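Local coordinates for uncharacterized protein (Bacteroides ovatus CL02T12C04, PDB 6PTM) that probably hydrolyses carrageenan chains from their ends, acting as an exo-carrageenase of glycoside hydrolase family 42, at residues 286-291 with 384-389; 409-414 with 454-459; 551-556 with 712-717. All coordinates share one frame; numbering follows the deposited sequence.

Contact 1 (286-291 with 384-389); sequences LGYMLC and KYDPQA
Tyr-288 meets Asp-386 and Ala-389 where the chain, having left the long helix 358-385, turns back toward the strand beside Tyr-288. The polar part is one short hydrogen bond: the phenol OH of Tyr-288 donates to Asp-386 OD2 at 2.6 Å. OD2 lies at the edge of the ring, near its plane, and accepts through its anti lone pair, the one facing away from OD1. Ring and carboxylate are turned 68° against each other. Asp-386 reaches the phenol because its CG is anti to the backbone N (chi1 180°), which carries OD2 out while OD1 stays over the turn.

The apolar part is Ala-389. Its CB lies 3.5 Å from Tyr-288 CE1 and 3.7 Å from Tyr-288 CD1, approaching the ring obliquely. Val-275, from helix 261-278, touches both Tyr-288 and Asp-386.

Within 384-389, Asp-386 OD1 accepts from the backbone N-H of Gln-388 at 3.1 Å from above the carboxylate plane, with a bent N-H...O angle of 135°. This is an Asx turn, laid over a type I turn that Ala-389 N closes on Asp-386 O at 2.9 Å. Strand 288-292, helix 358-385 and strand 391-394 form a beta-alpha-beta crossover between neighbouring parallel strands, as in the (beta/alpha)8 barrel of family 42, and Tyr-288 also pairs through its backbone with Lys-390 and His-392.

The carboxylate is thus divided, one oxygen for the turn and the other for the phenol. Two donors on a buried group would probably favour its ionised form, and the phenol bond ties the turn to strand 288-292, next to the strand 391-394 it enters.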
loop_
_atom_site.group_PDB
_atom_site.type_symbol
_atom_site.label_atom_id
_atom_site.label_comp_id
_atom_site.label_asym_id
_atom_site.label_seq_id
_atom_site.Cartn_x
_atom_site.Cartn_y
_atom_site.Cartn_z
ATOM N N LEU A 286 4.230 -9.924 12.707
ATOM C CA LEU A 286 4.007 -8.897 11.656
ATOM C C LEU A 286 4.109 -7.498 12.283
ATOM O O LEU A 286 3.630 -6.531 11.686
ATOM C CB LEU A 286 2.675 -9.151 10.944
ATOM C CG LEU A 286 2.799 -10.030 9.700
ATOM C CD1 LEU A 286 1.437 -10.455 9.229
ATOM C CD2 LEU A 286 3.552 -9.334 8.561
ATOM N N GLY A 287 4.736 -7.411 13.454
ATOM C CA GLY A 287 5.364 -6.181 13.920
ATOM C C GLY A 287 4.458 -5.335 14.786
ATOM O O GLY A 287 3.345 -5.802 15.215
ATOM N N TYR A 288 4.994 -4.160 15.109
ATOM C CA TYR A 288 4.375 -3.115 15.947
ATOM C C TYR A 288 4.003 -1.937 15.047
ATOM O O TYR A 288 4.876 -1.280 14.420
ATOM C CB TYR A 288 5.338 -2.688 17.056
ATOM C CG TYR A 288 5.716 -3.762 18.039
ATOM C CD1 TYR A 288 6.661 -4.730 17.706
ATOM C CD2 TYR A 288 5.209 -3.761 19.330
ATOM C CE1 TYR A 288 7.042 -5.705 18.612
ATOM C CE2 TYR A 288 5.584 -4.731 20.253
ATOM C CZ TYR A 288 6.504 -5.704 19.889
ATOM O OH TYR A 288 6.927 -6.653 20.766
ATOM N N MET A 289 2.704 -1.676 14.978
ATOM C CA MET A 289 2.125 -0.631 14.099
ATOM C C MET A 289 2.065 0.670 14.897
ATOM O O MET A 289 1.286 0.727 15.871
ATOM C CB MET A 289 0.737 -1.099 13.666
ATOM C CG MET A 289 0.266 -0.506 12.364
ATOM S SD MET A 289 -0.256 1.176 12.550
ATOM C CE MET A 289 -1.549 1.097 13.790
ATOM N N LEU A 290 2.906 1.650 14.569
ATOM C CA LEU A 290 3.222 2.741 15.520
ATOM C C LEU A 290 2.141 3.828 15.484
ATOM O O LEU A 290 2.030 4.527 16.488
ATOM C CB LEU A 290 4.601 3.349 15.247
ATOM C CG LEU A 290 5.777 2.388 15.371
ATOM C CD1 LEU A 290 7.087 3.091 15.049
ATOM C CD2 LEU A 290 5.829 1.736 16.742
ATOM N N CYS A 291 1.370 3.953 14.399
ATOM C CA CYS A 291 0.232 4.891 14.346
ATOM C C CYS A 291 -0.645 4.582 13.125
ATOM O O CYS A 291 -0.094 4.318 12.027
ATOM C CB CYS A 291 0.716 6.339 14.261
ATOM S SG CYS A 291 -0.588 7.563 14.574
ATOM N N LYS A 384 13.966 -1.535 23.284
ATOM C CA LYS A 384 14.513 -1.696 24.660
ATOM C C LYS A 384 13.917 -2.935 25.326
ATOM O O LYS A 384 14.657 -3.562 26.039
ATOM C CB LYS A 384 14.192 -0.518 25.575
ATOM C CG LYS A 384 14.983 0.735 25.230
ATOM C CD LYS A 384 14.842 1.868 26.220
ATOM C CE LYS A 384 15.478 3.143 25.693
ATOM N NZ LYS A 384 15.042 4.287 26.508
ATOM N N TYR A 385 12.644 -3.260 25.085
ATOM C CA TYR A 385 11.933 -4.395 25.723
ATOM C C TYR A 385 11.794 -5.575 24.752
ATOM O O TYR A 385 11.740 -6.721 25.220
ATOM C CB TYR A 385 10.653 -3.861 26.360
ATOM C CG TYR A 385 10.950 -2.729 27.304
ATOM C CD1 TYR A 385 10.832 -1.403 26.915
ATOM C CD2 TYR A 385 11.493 -2.994 28.546
ATOM C CE1 TYR A 385 11.159 -0.362 27.768
ATOM C CE2 TYR A 385 11.836 -1.968 29.408
ATOM C CZ TYR A 385 11.686 -0.653 29.008
ATOM O OH TYR A 385 12.015 0.317 29.893
ATOM N N ASP A 386 11.812 -5.361 23.441
ATOM C CA ASP A 386 11.756 -6.478 22.453
ATOM C C ASP A 386 12.805 -6.243 21.372
ATOM O O ASP A 386 12.521 -5.617 20.344
ATOM C CB ASP A 386 10.365 -6.584 21.815
ATOM C CG ASP A 386 10.242 -7.698 20.792
ATOM O OD1 ASP A 386 11.251 -8.375 20.548
ATOM O OD2 ASP A 386 9.160 -7.826 20.195
ATOM N N PRO A 387 14.047 -6.738 21.548
ATOM C CA PRO A 387 15.121 -6.413 20.610
ATOM C C PRO A 387 14.924 -7.017 19.202
ATOM O O PRO A 387 15.582 -6.550 18.291
ATOM C CB PRO A 387 16.386 -6.936 21.314
ATOM C CG PRO A 387 15.953 -7.188 22.757
ATOM C CD PRO A 387 14.497 -7.607 22.655
ATOM N N GLN A 388 13.964 -7.932 19.027
ATOM C CA GLN A 388 13.546 -8.486 17.713
ATOM C C GLN A 388 12.372 -7.684 17.096
ATOM O O GLN A 388 11.876 -8.081 16.064
ATOM C CB GLN A 388 13.139 -9.959 17.871
ATOM C CG GLN A 388 14.220 -10.841 18.486
ATOM C CD GLN A 388 15.534 -10.635 17.771
ATOM O OE1 GLN A 388 16.528 -10.199 18.358
ATOM N NE2 GLN A 388 15.535 -10.910 16.471
ATOM N N ALA A 389 11.917 -6.593 17.688
ATOM C CA ALA A 389 10.683 -5.910 17.233
ATOM C C ALA A 389 10.863 -5.435 15.790
ATOM O O ALA A 389 11.858 -4.784 15.483
ATOM C CB ALA A 389 10.343 -4.751 18.139
#

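Contact 2 (409-414 with 454-459); sequences IDLEAL and YDFMKS
Leu-411 and Glu-412, in the first turn of helix 411-417, pack against Phe-456 and Met-457 of helix 448-460, two helices that flank strand 421-423 in sequence, as successive helices do in a beta/alpha barrel. Leu-411 and the Phe-456 ring bury the most surface. With its CG anti to the backbone N (chi1 -176°), Leu-411 reaches toward helix 448-460, running antiparallel to the Phe-456 side chain. Its CD2 comes 3.9 Å from Phe-456 CD2, meeting the ring obliquely. The same methyl lies 4.0 Å from Met-457 CE, while Leu-411 CD1 rests 4.1 Å from Met-457 CG, the two side chains crossing at about a right angle. Met-457 bends at chi3 (-135°), which swings its methyl to CD2.

An alanine in place of Leu-411 would lose both methyls, which would probably strip the Phe-456 ring of a neighbour and leave the Met-457 methyl freer to turn.

Glu-412 meets the ring with its backbone: its N sits in the plane of the Phe-456 ring, 3.8 Å from CE2, and its CB is 4.0 Å from CZ. Glu-412 OE2 is hydrogen-bonded to Thr-601 OG1. Just before the helix, Asp-410 is the N-cap, its OD1 accepting from Ala-413 N at 3.1 Å (163°), while its OD2 forms a salt bridge with Lys-570.

Around this pair, Trp-400 of helix 398-401 touches Leu-411, and helix 358-385 packs on Ala-413 and Leu-414. Met-457 lies on Ile-421 and Asn-423 of strand 421-423, so the Met-457 side chain touches both that strand and Leu-411 of helix 411-417.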
loop_
_atom_site.group_PDB
_atom_site.type_symbol
_atom_site.label_atom_id
_atom_site.label_comp_id
_atom_site.label_asym_id
_atom_site.label_seq_id
_atom_site.Cartn_x
_atom_site.Cartn_y
_atom_site.Cartn_z
ATOM N N ILE A 409 4.817 13.758 6.798
ATOM C CA ILE A 409 5.056 12.364 6.370
ATOM C C ILE A 409 6.093 12.359 5.252
ATOM O O ILE A 409 5.782 12.796 4.090
ATOM C CB ILE A 409 3.732 11.695 5.961
ATOM C CG1 ILE A 409 2.772 11.662 7.150
ATOM C CG2 ILE A 409 3.982 10.314 5.387
ATOM C CD1 ILE A 409 3.318 11.026 8.429
ATOM N N ASP A 410 7.252 11.811 5.595
ATOM C CA ASP A 410 8.412 11.603 4.698
ATOM C C ASP A 410 8.415 10.113 4.352
ATOM O O ASP A 410 8.921 9.333 5.150
ATOM C CB ASP A 410 9.690 12.097 5.375
ATOM C CG ASP A 410 10.983 11.948 4.575
ATOM O OD1 ASP A 410 11.001 11.186 3.569
ATOM O OD2 ASP A 410 11.976 12.576 4.971
ATOM N N LEU A 411 7.778 9.722 3.257
ATOM C CA LEU A 411 7.562 8.281 2.957
ATOM C C LEU A 411 8.923 7.573 2.871
ATOM O O LEU A 411 9.041 6.396 3.279
ATOM C CB LEU A 411 6.765 8.124 1.648
ATOM C CG LEU A 411 6.389 6.693 1.271
ATOM C CD1 LEU A 411 5.711 5.979 2.416
ATOM C CD2 LEU A 411 5.483 6.663 0.049
ATOM N N GLU A 412 9.926 8.217 2.286
ATOM C CA GLU A 412 11.249 7.576 2.151
ATOM C C GLU A 412 11.797 7.289 3.550
ATOM O O GLU A 412 12.190 6.151 3.812
ATOM C CB GLU A 412 12.259 8.470 1.448
ATOM C CG GLU A 412 13.639 7.866 1.482
ATOM C CD GLU A 412 14.635 8.526 0.536
ATOM O OE1 GLU A 412 14.490 9.749 0.369
ATOM O OE2 GLU A 412 15.552 7.846 -0.006
ATOM N N ALA A 413 11.808 8.293 4.425
ATOM C CA ALA A 413 12.467 8.149 5.742
ATOM C C ALA A 413 11.672 7.120 6.554
ATOM O O ALA A 413 12.286 6.244 7.165
ATOM C CB ALA A 413 12.605 9.478 6.437
ATOM N N LEU A 414 10.345 7.186 6.540
ATOM C CA LEU A 414 9.541 6.282 7.397
ATOM C C LEU A 414 9.660 4.862 6.851
ATOM O O LEU A 414 9.716 3.936 7.660
ATOM C CB LEU A 414 8.095 6.763 7.496
ATOM C CG LEU A 414 7.944 8.135 8.142
ATOM C CD1 LEU A 414 6.481 8.522 8.252
ATOM C CD2 LEU A 414 8.576 8.179 9.520
ATOM N N TYR A 454 3.864 2.023 -4.164
ATOM C CA TYR A 454 4.504 0.711 -3.863
ATOM C C TYR A 454 5.910 0.691 -4.494
ATOM O O TYR A 454 6.900 0.268 -3.834
ATOM C CB TYR A 454 3.541 -0.418 -4.276
ATOM C CG TYR A 454 2.459 -0.699 -3.251
ATOM C CD1 TYR A 454 2.161 0.203 -2.228
ATOM C CD2 TYR A 454 1.722 -1.868 -3.297
ATOM C CE1 TYR A 454 1.180 -0.066 -1.291
ATOM C CE2 TYR A 454 0.730 -2.144 -2.368
ATOM C CZ TYR A 454 0.476 -1.257 -1.348
ATOM O OH TYR A 454 -0.472 -1.569 -0.417
ATOM N N ASP A 455 6.014 1.123 -5.753
ATOM C CA ASP A 455 7.306 1.125 -6.488
ATOM C C ASP A 455 8.297 2.079 -5.799
ATOM O O ASP A 455 9.510 1.759 -5.757
ATOM C CB ASP A 455 7.104 1.418 -7.981
ATOM C CG ASP A 455 6.485 0.245 -8.737
ATOM O OD1 ASP A 455 6.395 -0.857 -8.117
ATOM O OD2 ASP A 455 6.062 0.445 -9.920
ATOM N N PHE A 456 7.820 3.189 -5.249
ATOM C CA PHE A 456 8.686 4.127 -4.508
ATOM C C PHE A 456 9.166 3.433 -3.216
ATOM O O PHE A 456 10.383 3.430 -2.937
ATOM C CB PHE A 456 7.980 5.471 -4.324
ATOM C CG PHE A 456 8.798 6.472 -3.551
ATOM C CD1 PHE A 456 9.789 7.216 -4.178
ATOM C CD2 PHE A 456 8.639 6.610 -2.174
ATOM C CE1 PHE A 456 10.565 8.118 -3.451
ATOM C CE2 PHE A 456 9.397 7.536 -1.458
ATOM C CZ PHE A 456 10.367 8.277 -2.090
ATOM N N MET A 457 8.239 2.895 -2.435
ATOM C CA MET A 457 8.549 2.202 -1.163
ATOM C C MET A 457 9.542 1.037 -1.442
ATOM O O MET A 457 10.511 0.883 -0.680
ATOM C CB MET A 457 7.252 1.677 -0.543
ATOM C CG MET A 457 6.362 2.720 0.048
ATOM S SD MET A 457 4.781 1.958 0.601
ATOM C CE MET A 457 3.559 3.114 -0.017
ATOM N N LYS A 458 9.344 0.240 -2.502
ATOM C CA LYS A 458 10.252 -0.888 -2.793
ATOM C C LYS A 458 11.579 -0.371 -3.379
ATOM O O LYS A 458 12.605 -1.052 -3.182
ATOM C CB LYS A 458 9.592 -1.897 -3.728
ATOM C CG LYS A 458 8.407 -2.645 -3.125
ATOM C CD LYS A 458 8.826 -3.666 -2.066
ATOM C CE LYS A 458 9.262 -4.943 -2.736
ATOM N NZ LYS A 458 9.716 -5.933 -1.753
ATOM N N SER A 459 11.610 0.799 -4.018
ATOM C CA SER A 459 12.888 1.435 -4.434
ATOM C C SER A 459 13.702 1.776 -3.183
ATOM O O SER A 459 14.934 1.529 -3.162
ATOM C CB SER A 459 12.643 2.632 -5.314
ATOM O OG SER A 459 12.067 2.231 -6.580
#

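Contact 3 (551-556 with 712-717); sequences SDYIMS and IAKDKN
The shortest hydrogen bond within the two segments, Met-555 N to Ser-551 O at 2.9 Å, is an internal rung of helix 551-559, the helix that presents Tyr-553 and Ser-556 to Ile-712 and Lys-714. The interface itself is built from carbon contacts and the tyrosine hydroxyl.

Ile-712 leads with a single methyl. Its CG1 stands between the backbone N and the carbonyl carbon (chi1 59°), and the extended second torsion thrusts CD1 at the helix, where it lies 3.8 Å from Tyr-553 O and 3.9 Å from Ser-556 CB. That methyl is also 4.1 Å from Tyr-553 CB, with the tyrosine and isoleucine side chains crossing at about a right angle. CD1 thus touches two residues about one turn apart on the helix.

Helix 551-559 follows helix 534-549 and packs its Ile-554 and Met-555 side toward strand 168-175 and helix 486-498, whereas Tyr-553 and Ser-556 look to the C-terminal antiparallel sheet. Ile-712 sits on strand 707-715, an outermost strand of that sheet, and pairs through its backbone with Ile-720 of strand 718-725. Ile-720 also touches Tyr-553 and Lys-714, so the tyrosine rests on two adjoining strands.

Farther out, the Tyr-553 and Lys-714 side chains pass at a slant, with the tyrosine OH 3.5 Å from the lysine CG and 3.6 Å from its CE. The lysine bends at chi2 and again at chi4 (-62°), but it also touches a crystal neighbour, so this pose may owe something to the lattice. Beyond the corner at Lys-714, Asp-715 OD2 accepts from Asn-717 N at 3.1 Å nearly end-on, an Asx turn, while Asp-715 OD1 forms a salt bridge with Lys-718.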
loop_
_atom_site.group_PDB
_atom_site.type_symbol
_atom_site.label_atom_id
_atom_site.label_comp_id
_atom_site.label_asym_id
_atom_site.label_seq_id
_atom_site.Cartn_x
_atom_site.Cartn_y
_atom_site.Cartn_z
ATOM N N SER A 551 4.220 -18.748 -5.890
ATOM C CA SER A 551 4.816 -17.686 -5.044
ATOM C C SER A 551 6.275 -17.463 -5.445
ATOM O O SER A 551 6.772 -16.343 -5.234
ATOM C CB SER A 551 4.690 -17.984 -3.558
ATOM O OG SER A 551 5.373 -19.179 -3.238
ATOM N N ASP A 552 6.970 -18.482 -5.966
ATOM C CA ASP A 552 8.362 -18.246 -6.455
ATOM C C ASP A 552 8.326 -17.282 -7.651
ATOM O O ASP A 552 9.158 -16.340 -7.692
ATOM C CB ASP A 552 9.122 -19.543 -6.748
ATOM C CG ASP A 552 9.453 -20.342 -5.479
ATOM O OD1 ASP A 552 9.866 -19.726 -4.388
ATOM O OD2 ASP A 552 9.322 -21.591 -5.564
ATOM N N TYR A 553 7.400 -17.478 -8.593
ATOM C CA TYR A 553 7.240 -16.554 -9.739
ATOM C C TYR A 553 6.962 -15.133 -9.198
ATOM O O TYR A 553 7.581 -14.161 -9.654
ATOM C CB TYR A 553 6.131 -17.035 -10.674
ATOM C CG TYR A 553 6.427 -18.295 -11.454
ATOM C CD1 TYR A 553 7.712 -18.815 -11.570
ATOM C CD2 TYR A 553 5.392 -18.966 -12.100
ATOM C CE1 TYR A 553 7.952 -19.949 -12.328
ATOM C CE2 TYR A 553 5.619 -20.101 -12.850
ATOM C CZ TYR A 553 6.906 -20.587 -12.972
ATOM O OH TYR A 553 7.134 -21.704 -13.724
ATOM N N ILE A 554 6.052 -15.031 -8.223
ATOM C CA ILE A 554 5.580 -13.746 -7.660
ATOM C C ILE A 554 6.777 -13.064 -7.016
ATOM O O ILE A 554 7.038 -11.855 -7.324
ATOM C CB ILE A 554 4.384 -13.946 -6.710
ATOM C CG1 ILE A 554 3.167 -14.546 -7.415
ATOM C CG2 ILE A 554 4.030 -12.634 -6.034
ATOM C CD1 ILE A 554 2.692 -13.780 -8.640
ATOM N N MET A 555 7.575 -13.794 -6.232
ATOM C CA MET A 555 8.730 -13.111 -5.604
ATOM C C MET A 555 9.700 -12.678 -6.709
ATOM O O MET A 555 10.238 -11.607 -6.566
ATOM C CB MET A 555 9.454 -13.966 -4.562
ATOM C CG MET A 555 8.606 -14.375 -3.404
ATOM S SD MET A 555 7.820 -12.967 -2.539
ATOM C CE MET A 555 9.251 -11.917 -2.298
ATOM N N SER A 556 9.888 -13.452 -7.796
ATOM C CA SER A 556 10.769 -13.039 -8.914
ATOM C C SER A 556 10.233 -11.744 -9.549
ATOM O O SER A 556 11.052 -10.796 -9.821
ATOM C CB SER A 556 10.945 -14.123 -9.926
ATOM O OG SER A 556 11.656 -15.211 -9.357
ATOM N N ILE A 712 9.554 -12.866 -16.784
ATOM C CA ILE A 712 10.693 -13.528 -16.096
ATOM C C ILE A 712 11.038 -14.810 -16.851
ATOM O O ILE A 712 10.150 -15.346 -17.545
ATOM C CB ILE A 712 10.386 -13.794 -14.616
ATOM C CG1 ILE A 712 9.154 -14.676 -14.450
ATOM C CG2 ILE A 712 10.281 -12.482 -13.853
ATOM C CD1 ILE A 712 8.882 -15.114 -13.044
ATOM N N ALA A 713 12.283 -15.264 -16.704
ATOM C CA ALA A 713 12.814 -16.516 -17.277
ATOM C C ALA A 713 12.397 -17.638 -16.358
ATOM O O ALA A 713 12.619 -17.486 -15.164
ATOM C CB ALA A 713 14.314 -16.440 -17.373
ATOM N N LYS A 714 11.784 -18.680 -16.893
ATOM C CA LYS A 714 11.497 -19.953 -16.187
ATOM C C LYS A 714 12.703 -20.862 -16.413
ATOM O O LYS A 714 13.131 -21.511 -15.452
ATOM C CB LYS A 714 10.231 -20.596 -16.753
ATOM C CG LYS A 714 9.755 -21.885 -16.082
ATOM C CD LYS A 714 9.118 -22.831 -17.079
ATOM C CE LYS A 714 8.060 -23.776 -16.548
ATOM N NZ LYS A 714 8.639 -24.667 -15.540
ATOM N N ASP A 715 13.235 -20.868 -17.648
ATOM C CA ASP A 715 14.461 -21.623 -18.029
ATOM C C ASP A 715 15.020 -21.107 -19.359
ATOM O O ASP A 715 14.695 -19.942 -19.751
ATOM C CB ASP A 715 14.178 -23.127 -18.003
ATOM C CG ASP A 715 13.254 -23.618 -19.090
ATOM O OD1 ASP A 715 12.621 -24.666 -18.855
ATOM O OD2 ASP A 715 13.184 -22.960 -20.158
ATOM N N LYS A 716 15.840 -21.937 -20.010
ATOM C CA LYS A 716 16.573 -21.633 -21.268
ATOM C C LYS A 716 15.625 -20.965 -22.273
ATOM O O LYS A 716 15.950 -19.869 -22.746
ATOM C CB LYS A 716 17.168 -22.906 -21.884
ATOM N N ASN A 717 14.496 -21.581 -22.601
ATOM C CA ASN A 717 13.675 -21.050 -23.719
ATOM C C ASN A 717 12.218 -20.875 -23.267
ATOM O O ASN A 717 11.343 -20.894 -24.138
ATOM C CB ASN A 717 13.863 -21.918 -24.976
ATOM C CG ASN A 717 15.006 -21.476 -25.882
ATOM O OD1 ASN A 717 15.426 -20.307 -25.920
ATOM N ND2 ASN A 717 15.498 -22.414 -26.672
#

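The three contacts follow one another along the chain, each closing before the next opens. Contacts 1 and 2 both belong to the barrel-like beta/alpha part: contact 1 joins strand 288-292 to the turn after helix 358-385, and that same helix packs on the helix of contact 2. Their centres are 20 Å apart. Contact 3, with its centre 26 Å from contact 2 and 34 Å from contact 1, lies where helix 551-559 meets the C-terminal antiparallel sheet. No two of them touch. The first two thus knit neighbouring beta-alpha units together, while the third joins helix 551-559, which packs on strand 168-175 and helix 486-498, to the last sheet, across 155 intervening residues.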